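Local coordinates for inosine-uridine preferring nucleoside hydrolase family protein (Bacillus anthracis, PDB 2C40) that belongs to the inosine-uridine preferring nucleoside hydrolase family and holds a calcium ion and alpha-D-ribofuranose in one pocket, at residues 68-74 and 172-178; 204-209 and 228-233. One frame throughout, in Å; residues are numbered along the deposited sequence.

Both interactions are partly buried contacts between loops and helix ends, with centres 26 Å apart and no touch between them. Interaction 1 is the larger: the loop after strand 62-64 packs F73 among W172 and W176 of helix 172-176, and F73, W172 and N173 reach alpha-D-ribofuranose directly. Interaction 2 lies further out, its centre about 19 Å from the centre of the chain, against about 14 Å for interaction 1; there the start of helix 206-214 meets the chain leaving helix 219-229. No helix or strand is shared. In both, N-H groups bind backbone carbonyls, but stacked rings dominate the first, whereas one arginine between P233 and L204 carries the second.

Interaction 1: 68-74 and 172-178; sequences RGKNPFP and WNSFWDP. With RIB (alpha-D-ribofuranose), chain D.
F73 turns CG anti to its carbonyl carbon (chi1 -82°), which lays its ring on W172, while W176, with CG opposite its backbone N (chi1 -163°), swings its indole back against the 68-74 loop. The F73 ring and the six-membered ring of W172 stack face to face, centroids 4.5 Å apart and planes at 25°. P74 CD lies over the same indole face toward its rim, and the edge of the F175 ring, at CD2, comes against the opposite face. W176 CD1 approaches F73 CD1 obliquely at 3.3 Å, and a water accepts from both W176 NE1 and F73 N, tying the indole edge to the loop backbone.

At the other end, backbone and the N71 amide share the work, and G69 lies over the W176 face. W176 O takes two N-H groups, from K70 N at 2.9 Å and N71 N at 3.1 Å. N71 crosses over the F175 ring with its amide nearly parallel to it, and N71 ND2 gives an almost straight bond to F175 O at 2.9 Å; Q276 accepts from the same ND2.

N173 OD1 meets the F73 ring edge at CZ, and N173 ND2 donates to O3 of alpha-D-ribofuranose at 3.2 Å as well as to M151 O. F73, W172 and N173 thus line the ribofuranose pocket of this nucleoside hydrolase fold, and W176 extends the aromatic cluster behind F73.

Interaction 2: 204-209 and 228-233; sequences LTIDIR and YAIVPP
R209 reaches from the first turn of helix 206-214 to the chain that leaves helix 219-229, and its side chain carries most of the contact. From CB, CG lies anti to the carbonyl carbon (chi1 -67°) and the chain runs extended as far as NE, sliding past P233 in the opposite direction. R209 CD packs on P233 CG at 3.7 Å, and NE keeps the same neighbour. CZ then turns the guanidinium so that one face lies toward P233 CD, with L204 CD1 over the opposite face.

At the tip, R209 NH1 donates to Y228 O at 2.8 Å. The acceptor lies close to the guanidinium plane, although NH1 itself sits above the plane of the carbonyl. R209 NH2 binds V231 O at 3.0 Å. NH1 adds a weak bond to the same oxygen. The guanidinium thereby bridges two backbone carbonyls, Y228 O and V231 O, where the chain leaves helix 219-229, and the arginine ties the start of helix 206-214 to that loop in the nucleoside hydrolase domain. Y228 O also accepts from V231 N, which reaches it from the other face of the carbonyl plane, so the turn that follows the helix and the arginine grip the same oxygen.

Apolar pairs lie beside it. L204 CD1 lies over one face of the Y228 ring, 4.1 Å from Y228 CG, and I206 CG1 meets P233 CG at 3.6 Å. Beyond the two segments, Y243 touches R209 and V231, while P232 packs on Y83 of the second subunit.

Interaction 1: 68-74 and 172-178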
ATOM      1  N   ARG A  68      -1.869 -26.168  -3.560  1.00 43.40           N
ATOM      2  CA  ARG A  68      -0.892 -25.738  -2.582  1.00 42.40           C
ATOM      3  C   ARG A  68       0.479 -25.676  -3.227  1.00 42.26           C
ATOM      4  O   ARG A  68       0.779 -26.440  -4.124  1.00 42.98           O
ATOM      5  CB  ARG A  68      -0.874 -26.708  -1.440  1.00 42.22           C
ATOM      6  CG  ARG A  68      -2.150 -26.748  -0.683  1.00 42.83           C
ATOM      7  CD  ARG A  68      -2.134 -27.926   0.247  1.00 42.17           C
ATOM      8  NE  ARG A  68      -3.364 -28.010   1.012  1.00 43.69           N
ATOM      9  CZ  ARG A  68      -3.516 -28.721   2.132  1.00 42.73           C
ATOM     10  NH1 ARG A  68      -2.495 -29.409   2.639  1.00 41.20           N
ATOM     11  NH2 ARG A  68      -4.708 -28.780   2.715  1.00 42.02           N
ATOM     12  N   GLY A  69       1.315 -24.767  -2.758  1.00 42.34           N
ATOM     13  CA  GLY A  69       2.661 -24.602  -3.320  1.00 42.49           C
ATOM     14  C   GLY A  69       3.731 -25.371  -2.580  1.00 42.56           C
ATOM     15  O   GLY A  69       3.590 -25.705  -1.399  1.00 41.50           O
ATOM     16  N   LYS A  70       4.813 -25.669  -3.303  1.00 43.22           N
ATOM     17  CA  LYS A  70       6.011 -26.280  -2.711  1.00 43.47           C
ATOM     18  C   LYS A  70       6.847 -25.261  -1.983  1.00 43.38           C
ATOM     19  O   LYS A  70       7.415 -25.536  -0.904  1.00 43.98           O
ATOM     20  CB  LYS A  70       6.840 -26.902  -3.840  1.00 44.73           C
ATOM     21  CG  LYS A  70       8.003 -27.778  -3.323  1.00 47.58           C
ATOM     22  CD  LYS A  70       8.333 -28.799  -4.380  1.00 51.33           C
ATOM     23  CE  LYS A  70       9.745 -29.364  -4.322  1.00 54.76           C
ATOM     24  NZ  LYS A  70      10.234 -29.611  -5.798  1.00 57.80           N
ATOM     25  N   ASN A  71       6.966 -24.073  -2.594  1.00 43.04           N
ATOM     26  CA  ASN A  71       7.838 -23.021  -2.088  1.00 42.32           C
ATOM     27  C   ASN A  71       7.047 -21.713  -2.030  1.00 42.78           C
ATOM     28  O   ASN A  71       6.949 -21.015  -3.033  1.00 41.73           O
ATOM     29  CB  ASN A  71       9.075 -22.913  -2.981  1.00 42.45           C
ATOM     30  CG  ASN A  71       9.876 -24.183  -2.995  1.00 40.29           C
ATOM     31  OD1 ASN A  71      10.278 -24.628  -1.938  1.00 37.81           O
ATOM     32  ND2 ASN A  71      10.121 -24.780  -4.201  1.00 34.16           N
ATOM     33  N   PRO A  72       6.409 -21.425  -0.871  1.00 42.70           N
ATOM     34  CA  PRO A  72       5.537 -20.236  -0.752  1.00 43.43           C
ATOM     35  C   PRO A  72       6.219 -18.866  -1.028  1.00 43.41           C
ATOM     36  O   PRO A  72       7.399 -18.734  -0.830  1.00 44.74           O
ATOM     37  CB  PRO A  72       5.021 -20.335   0.678  1.00 43.90           C
ATOM     38  CG  PRO A  72       5.249 -21.822   1.092  1.00 42.81           C
ATOM     39  CD  PRO A  72       6.467 -22.212   0.382  1.00 42.64           C
ATOM     40  N   PHE A  73       5.483 -17.890  -1.547  1.00 43.66           N
ATOM     41  CA  PHE A  73       5.997 -16.521  -1.761  1.00 43.31           C
ATOM     42  C   PHE A  73       6.235 -15.808  -0.434  1.00 44.70           C
ATOM     43  O   PHE A  73       5.698 -16.225   0.597  1.00 43.72           O
ATOM     44  CB  PHE A  73       5.007 -15.705  -2.590  1.00 42.90           C
ATOM     45  CG  PHE A  73       5.094 -15.915  -4.095  1.00 43.02           C
ATOM     46  CD1 PHE A  73       4.440 -16.989  -4.722  1.00 43.01           C
ATOM     47  CD2 PHE A  73       5.718 -14.996  -4.891  1.00 42.33           C
ATOM     48  CE1 PHE A  73       4.498 -17.180  -6.051  1.00 39.58           C
ATOM     49  CE2 PHE A  73       5.752 -15.152  -6.273  1.00 40.28           C
ATOM     50  CZ  PHE A  73       5.173 -16.259  -6.857  1.00 43.25           C
ATOM     51  N   PRO A  74       7.104 -14.759  -0.425  1.00 45.12           N
ATOM     52  CA  PRO A  74       7.294 -13.970   0.778  1.00 46.52           C
ATOM     53  C   PRO A  74       5.990 -13.364   1.280  1.00 46.29           C
ATOM     54  O   PRO A  74       5.188 -12.947   0.450  1.00 47.80           O
ATOM     55  CB  PRO A  74       8.284 -12.862   0.315  1.00 47.09           C
ATOM     56  CG  PRO A  74       9.000 -13.489  -0.874  1.00 46.36           C
ATOM     57  CD  PRO A  74       8.005 -14.339  -1.519  1.00 46.05           C
ATOM     58  N   TRP A 172      10.275 -16.900  -9.784  1.00 41.35           N
ATOM     59  CA  TRP A 172       9.290 -17.234  -8.744  1.00 40.30           C
ATOM     60  C   TRP A 172       8.092 -18.097  -9.134  1.00 41.02           C
ATOM     61  O   TRP A 172       7.691 -18.986  -8.365  1.00 40.61           O
ATOM     62  CB  TRP A 172       8.790 -15.936  -8.016  1.00 40.45           C
ATOM     63  CG  TRP A 172       9.469 -15.738  -6.691  1.00 40.23           C
ATOM     64  CD1 TRP A 172      10.414 -14.806  -6.374  1.00 40.55           C
ATOM     65  CD2 TRP A 172       9.312 -16.559  -5.539  1.00 37.53           C
ATOM     66  NE1 TRP A 172      10.819 -14.965  -5.078  1.00 39.71           N
ATOM     67  CE2 TRP A 172      10.163 -16.047  -4.545  1.00 41.46           C
ATOM     68  CE3 TRP A 172       8.493 -17.659  -5.234  1.00 41.45           C
ATOM     69  CZ2 TRP A 172      10.252 -16.625  -3.280  1.00 40.60           C
ATOM     70  CZ3 TRP A 172       8.565 -18.218  -3.989  1.00 38.84           C
ATOM     71  CH2 TRP A 172       9.440 -17.704  -3.021  1.00 39.89           C
ATOM     72  N   ASN A 173       7.422 -17.794 -10.245  1.00 41.36           N
ATOM     73  CA  ASN A 173       6.279 -18.626 -10.654  1.00 41.15           C
ATOM     74  C   ASN A 173       6.675 -20.097 -10.882  1.00 41.30           C
ATOM     75  O   ASN A 173       5.896 -21.001 -10.559  1.00 40.85           O
ATOM     76  CB  ASN A 173       5.536 -18.037 -11.867  1.00 41.43           C
ATOM     77  CG  ASN A 173       4.744 -16.758 -11.515  1.00 41.93           C
ATOM     78  OD1 ASN A 173       4.446 -16.499 -10.344  1.00 44.57           O
ATOM     79  ND2 ASN A 173       4.356 -15.994 -12.536  1.00 40.77           N
ATOM     80  N   SER A 174       7.870 -20.330 -11.430  0.50 41.50           N
ATOM     81  CA  SER A 174       8.415 -21.681 -11.566  0.50 41.88           C
ATOM     82  C   SER A 174       8.812 -22.258 -10.214  0.50 41.19           C
ATOM     83  O   SER A 174       8.444 -23.376  -9.884  0.50 41.74           O
ATOM     84  CB  SER A 174       9.648 -21.719 -12.471  0.50 41.40           C
ATOM     85  OG  SER A 174       9.450 -20.946 -13.633  0.50 45.73           O
ATOM     86  N   PHE A 175       9.583 -21.499  -9.453  1.00 40.43           N
ATOM     87  CA  PHE A 175      10.023 -21.940  -8.125  1.00 41.05           C
ATOM     88  C   PHE A 175       8.866 -22.367  -7.183  1.00 40.85           C
ATOM     89  O   PHE A 175       9.004 -23.317  -6.468  1.00 40.72           O
ATOM     90  CB  PHE A 175      10.858 -20.833  -7.495  1.00 40.23           C
ATOM     91  CG  PHE A 175      11.496 -21.196  -6.163  1.00 39.14           C
ATOM     92  CD1 PHE A 175      12.461 -22.185  -6.098  1.00 39.22           C
ATOM     93  CD2 PHE A 175      11.157 -20.504  -5.001  1.00 37.78           C
ATOM     94  CE1 PHE A 175      13.057 -22.523  -4.916  1.00 37.18           C
ATOM     95  CE2 PHE A 175      11.742 -20.824  -3.771  1.00 39.95           C
ATOM     96  CZ  PHE A 175      12.710 -21.814  -3.714  1.00 40.64           C
ATOM     97  N   TRP A 176       7.729 -21.682  -7.236  1.00 41.76           N
ATOM     98  CA  TRP A 176       6.599 -21.985  -6.341  1.00 42.74           C
ATOM     99  C   TRP A 176       6.173 -23.415  -6.438  1.00 42.78           C
ATOM    100  O   TRP A 176       5.792 -24.007  -5.425  1.00 43.76           O
ATOM    101  CB  TRP A 176       5.402 -21.101  -6.622  1.00 42.84           C
ATOM    102  CG  TRP A 176       4.300 -21.028  -5.527  1.00 43.18           C
ATOM    103  CD1 TRP A 176       4.298 -20.231  -4.453  1.00 43.38           C
ATOM    104  CD2 TRP A 176       3.019 -21.702  -5.520  1.00 43.25           C
ATOM    105  NE1 TRP A 176       3.169 -20.395  -3.726  1.00 42.11           N
ATOM    106  CE2 TRP A 176       2.345 -21.273  -4.371  1.00 42.67           C
ATOM    107  CE3 TRP A 176       2.382 -22.617  -6.388  1.00 43.36           C
ATOM    108  CZ2 TRP A 176       1.054 -21.692  -4.045  1.00 42.21           C
ATOM    109  CZ3 TRP A 176       1.106 -23.068  -6.043  1.00 42.61           C
ATOM    110  CH2 TRP A 176       0.460 -22.587  -4.866  1.00 44.31           C
ATOM    111  N   ASP A 177       6.234 -23.974  -7.656  1.00 43.62           N
ATOM    112  CA  ASP A 177       5.919 -25.377  -7.896  1.00 42.51           C
ATOM    113  C   ASP A 177       6.624 -25.872  -9.186  1.00 42.06           C
ATOM    114  O   ASP A 177       6.039 -25.833 -10.301  1.00 40.74           O
ATOM    115  CB  ASP A 177       4.411 -25.536  -8.009  1.00 43.20           C
ATOM    116  CG  ASP A 177       3.994 -26.981  -8.033  1.00 43.69           C
ATOM    117  OD1 ASP A 177       4.915 -27.799  -8.097  1.00 43.78           O
ATOM    118  OD2 ASP A 177       2.782 -27.294  -7.934  1.00 41.96           O
ATOM    119  N   PRO A 178       7.876 -26.306  -9.044  1.00 41.64           N
ATOM    120  CA  PRO A 178       8.683 -26.813 -10.164  1.00 42.42           C
ATOM    121  C   PRO A 178       8.135 -28.065 -10.830  1.00 43.01           C
ATOM    122  O   PRO A 178       8.321 -28.250 -12.055  1.00 43.18           O
ATOM    123  CB  PRO A 178      10.042 -27.083  -9.523  1.00 42.08           C
ATOM    124  CG  PRO A 178      10.029 -26.290  -8.254  1.00 41.35           C
ATOM    125  CD  PRO A 178       8.646 -26.280  -7.785  1.00 40.93           C
TER
HETATM  126  O5  RIB D1312       8.352 -13.827 -10.698  1.00 44.29           O
HETATM  127  C5  RIB D1312       7.474 -12.747 -11.124  1.00 48.59           C
HETATM  128  C4  RIB D1312       6.088 -13.004 -10.527  1.00 50.48           C
HETATM  129  O4  RIB D1312       6.222 -12.870  -9.097  1.00 52.51           O
HETATM  130  C3  RIB D1312       4.910 -12.119 -10.983  1.00 50.30           C
HETATM  131  O3  RIB D1312       4.002 -12.935 -11.793  1.00 42.52           O
HETATM  132  C2  RIB D1312       4.312 -11.463  -9.661  1.00 51.77           C
HETATM  133  O2  RIB D1312       2.847 -11.429  -9.329  1.00 45.22           O
HETATM  134  C1  RIB D1312       5.100 -12.154  -8.520  1.00 51.66           C
HETATM  135  O   HOH W   1       2.405 -18.507  -1.585  1.00 29.97           O

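Interaction 2: 204-209 and 228-233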
ATOM      1  N   LEU A 204       8.489  -0.065 -15.724  1.00 46.18           N
ATOM      2  CA  LEU A 204       7.587   0.966 -15.200  1.00 46.14           C
ATOM      3  C   LEU A 204       8.479   1.967 -14.527  1.00 46.18           C
ATOM      4  O   LEU A 204       9.224   1.647 -13.584  1.00 46.20           O
ATOM      5  CB  LEU A 204       6.585   0.475 -14.185  1.00 46.79           C
ATOM      6  CG  LEU A 204       5.175   1.127 -14.114  1.00 48.23           C
ATOM      7  CD1 LEU A 204       4.795   1.196 -12.695  1.00 49.41           C
ATOM      8  CD2 LEU A 204       5.003   2.466 -14.756  1.00 47.77           C
ATOM      9  N   THR A 205       8.322   3.193 -14.980  1.00 45.60           N
ATOM     10  CA  THR A 205       9.210   4.255 -14.663  1.00 45.45           C
ATOM     11  C   THR A 205       8.407   5.356 -13.907  1.00 45.21           C
ATOM     12  O   THR A 205       7.181   5.400 -13.980  1.00 44.57           O
ATOM     13  CB  THR A 205       9.805   4.628 -16.040  1.00 45.32           C
ATOM     14  OG1 THR A 205      11.221   4.717 -15.964  1.00 47.18           O
ATOM     15  CG2 THR A 205       9.197   5.825 -16.620  1.00 44.64           C
ATOM     16  N   ILE A 206       9.093   6.209 -13.159  1.00 44.93           N
ATOM     17  CA  ILE A 206       8.455   7.361 -12.513  1.00 45.44           C
ATOM     18  C   ILE A 206       7.771   8.270 -13.566  1.00 44.96           C
ATOM     19  O   ILE A 206       6.640   8.705 -13.368  1.00 44.67           O
ATOM     20  CB  ILE A 206       9.502   8.188 -11.629  1.00 45.09           C
ATOM     21  CG1 ILE A 206       9.933   7.409 -10.381  1.00 45.38           C
ATOM     22  CG2 ILE A 206       8.964   9.578 -11.241  1.00 45.27           C
ATOM     23  CD1 ILE A 206      11.367   7.880  -9.820  1.00 47.24           C
ATOM     24  N   ASP A 207       8.470   8.548 -14.673  1.00 44.78           N
ATOM     25  CA  ASP A 207       7.912   9.312 -15.786  1.00 44.89           C
ATOM     26  C   ASP A 207       6.600   8.749 -16.311  1.00 44.70           C
ATOM     27  O   ASP A 207       5.742   9.492 -16.747  1.00 44.85           O
ATOM     28  CB  ASP A 207       8.915   9.411 -16.945  1.00 45.49           C
ATOM     29  N   ILE A 208       6.422   7.445 -16.223  1.00 44.76           N
ATOM     30  CA  ILE A 208       5.178   6.799 -16.685  1.00 45.08           C
ATOM     31  C   ILE A 208       4.095   6.889 -15.626  1.00 43.86           C
ATOM     32  O   ILE A 208       2.938   7.143 -15.944  1.00 42.80           O
ATOM     33  CB  ILE A 208       5.437   5.328 -17.157  1.00 44.70           C
ATOM     34  CG1 ILE A 208       6.173   5.367 -18.498  1.00 46.40           C
ATOM     35  CG2 ILE A 208       4.159   4.535 -17.278  1.00 44.34           C
ATOM     36  CD1 ILE A 208       6.789   4.079 -18.902  1.00 45.91           C
ATOM     37  N   ARG A 209       4.481   6.658 -14.375  1.00 44.31           N
ATOM     38  CA  ARG A 209       3.578   6.841 -13.230  1.00 43.76           C
ATOM     39  C   ARG A 209       3.062   8.268 -13.199  1.00 42.85           C
ATOM     40  O   ARG A 209       1.881   8.471 -13.027  1.00 42.17           O
ATOM     41  CB  ARG A 209       4.288   6.495 -11.928  1.00 44.46           C
ATOM     42  CG  ARG A 209       4.668   4.997 -11.742  1.00 45.48           C
ATOM     43  CD  ARG A 209       5.750   4.850 -10.629  1.00 45.67           C
ATOM     44  NE  ARG A 209       6.243   3.485 -10.504  1.00 46.22           N
ATOM     45  CZ  ARG A 209       5.756   2.553  -9.673  1.00 50.87           C
ATOM     46  NH1 ARG A 209       4.753   2.831  -8.809  1.00 49.89           N
ATOM     47  NH2 ARG A 209       6.284   1.312  -9.700  1.00 49.68           N
ATOM     48  N   TYR A 228      -0.614   0.873  -8.652  1.00 42.54           N
ATOM     49  CA  TYR A 228       0.853   0.946  -8.646  1.00 42.33           C
ATOM     50  C   TYR A 228       1.494   1.764  -7.516  1.00 42.49           C
ATOM     51  O   TYR A 228       2.686   1.663  -7.295  1.00 42.01           O
ATOM     52  CB  TYR A 228       1.343   1.357 -10.035  1.00 42.72           C
ATOM     53  CG  TYR A 228       1.227   0.176 -10.986  1.00 43.51           C
ATOM     54  CD1 TYR A 228       0.374   0.205 -12.089  1.00 41.15           C
ATOM     55  CD2 TYR A 228       1.925  -1.013 -10.712  1.00 42.27           C
ATOM     56  CE1 TYR A 228       0.270  -0.878 -12.916  1.00 43.93           C
ATOM     57  CE2 TYR A 228       1.805  -2.089 -11.485  1.00 42.78           C
ATOM     58  CZ  TYR A 228       0.965  -2.046 -12.603  1.00 43.88           C
ATOM     59  OH  TYR A 228       0.879  -3.160 -13.408  1.00 44.07           O
ATOM     60  N   ALA A 229       0.689   2.525  -6.781  1.00 43.25           N
ATOM     61  CA  ALA A 229       1.105   3.246  -5.592  1.00 43.36           C
ATOM     62  C   ALA A 229       1.539   2.289  -4.486  1.00 43.62           C
ATOM     63  O   ALA A 229       2.367   2.594  -3.635  1.00 43.26           O
ATOM     64  CB  ALA A 229      -0.070   4.070  -5.102  1.00 43.68           C
ATOM     65  N   ILE A 230       0.879   1.150  -4.480  1.00 45.11           N
ATOM     66  CA  ILE A 230       1.126  -0.006  -3.587  1.00 46.42           C
ATOM     67  C   ILE A 230       2.524  -0.642  -3.784  1.00 46.77           C
ATOM     68  O   ILE A 230       3.045  -1.343  -2.948  1.00 47.45           O
ATOM     69  CB  ILE A 230      -0.028  -1.042  -3.883  1.00 45.86           C
ATOM     70  CG1 ILE A 230      -1.351  -0.499  -3.264  1.00 46.80           C
ATOM     71  CG2 ILE A 230       0.331  -2.415  -3.456  1.00 46.48           C
ATOM     72  CD1 ILE A 230      -2.713  -1.289  -3.570  1.00 47.73           C
ATOM     73  N   VAL A 231       3.128  -0.375  -4.914  1.00 47.76           N
ATOM     74  CA  VAL A 231       4.408  -0.911  -5.246  1.00 49.09           C
ATOM     75  C   VAL A 231       5.248   0.267  -5.840  1.00 49.41           C
ATOM     76  O   VAL A 231       5.696   0.225  -6.982  1.00 50.16           O
ATOM     77  CB  VAL A 231       4.113  -2.129  -6.164  1.00 49.38           C
ATOM     78  CG1 VAL A 231       4.052  -1.783  -7.635  1.00 49.25           C
ATOM     79  CG2 VAL A 231       5.029  -3.287  -5.855  1.00 52.23           C
ATOM     80  N   PRO A 232       5.434   1.335  -5.047  1.00 48.77           N
ATOM     81  CA  PRO A 232       5.935   2.600  -5.528  1.00 49.23           C
ATOM     82  C   PRO A 232       7.480   2.657  -5.652  1.00 49.14           C
ATOM     83  O   PRO A 232       8.185   1.745  -5.191  1.00 48.48           O
ATOM     84  CB  PRO A 232       5.482   3.556  -4.430  1.00 49.17           C
ATOM     85  CG  PRO A 232       5.699   2.781  -3.242  1.00 49.47           C
ATOM     86  CD  PRO A 232       5.246   1.388  -3.595  1.00 49.08           C
ATOM     87  N   PRO A 233       7.998   3.740  -6.256  1.00 49.25           N
ATOM     88  CA  PRO A 233       9.449   3.896  -6.317  1.00 49.02           C
ATOM     89  C   PRO A 233       9.990   4.221  -4.894  1.00 48.54           C
ATOM     90  O   PRO A 233       9.360   4.974  -4.162  1.00 48.07           O
ATOM     91  CB  PRO A 233       9.646   5.045  -7.324  1.00 49.31           C
ATOM     92  CG  PRO A 233       8.261   5.301  -7.954  1.00 50.07           C
ATOM     93  CD  PRO A 233       7.287   4.878  -6.880  1.00 49.89           C
TER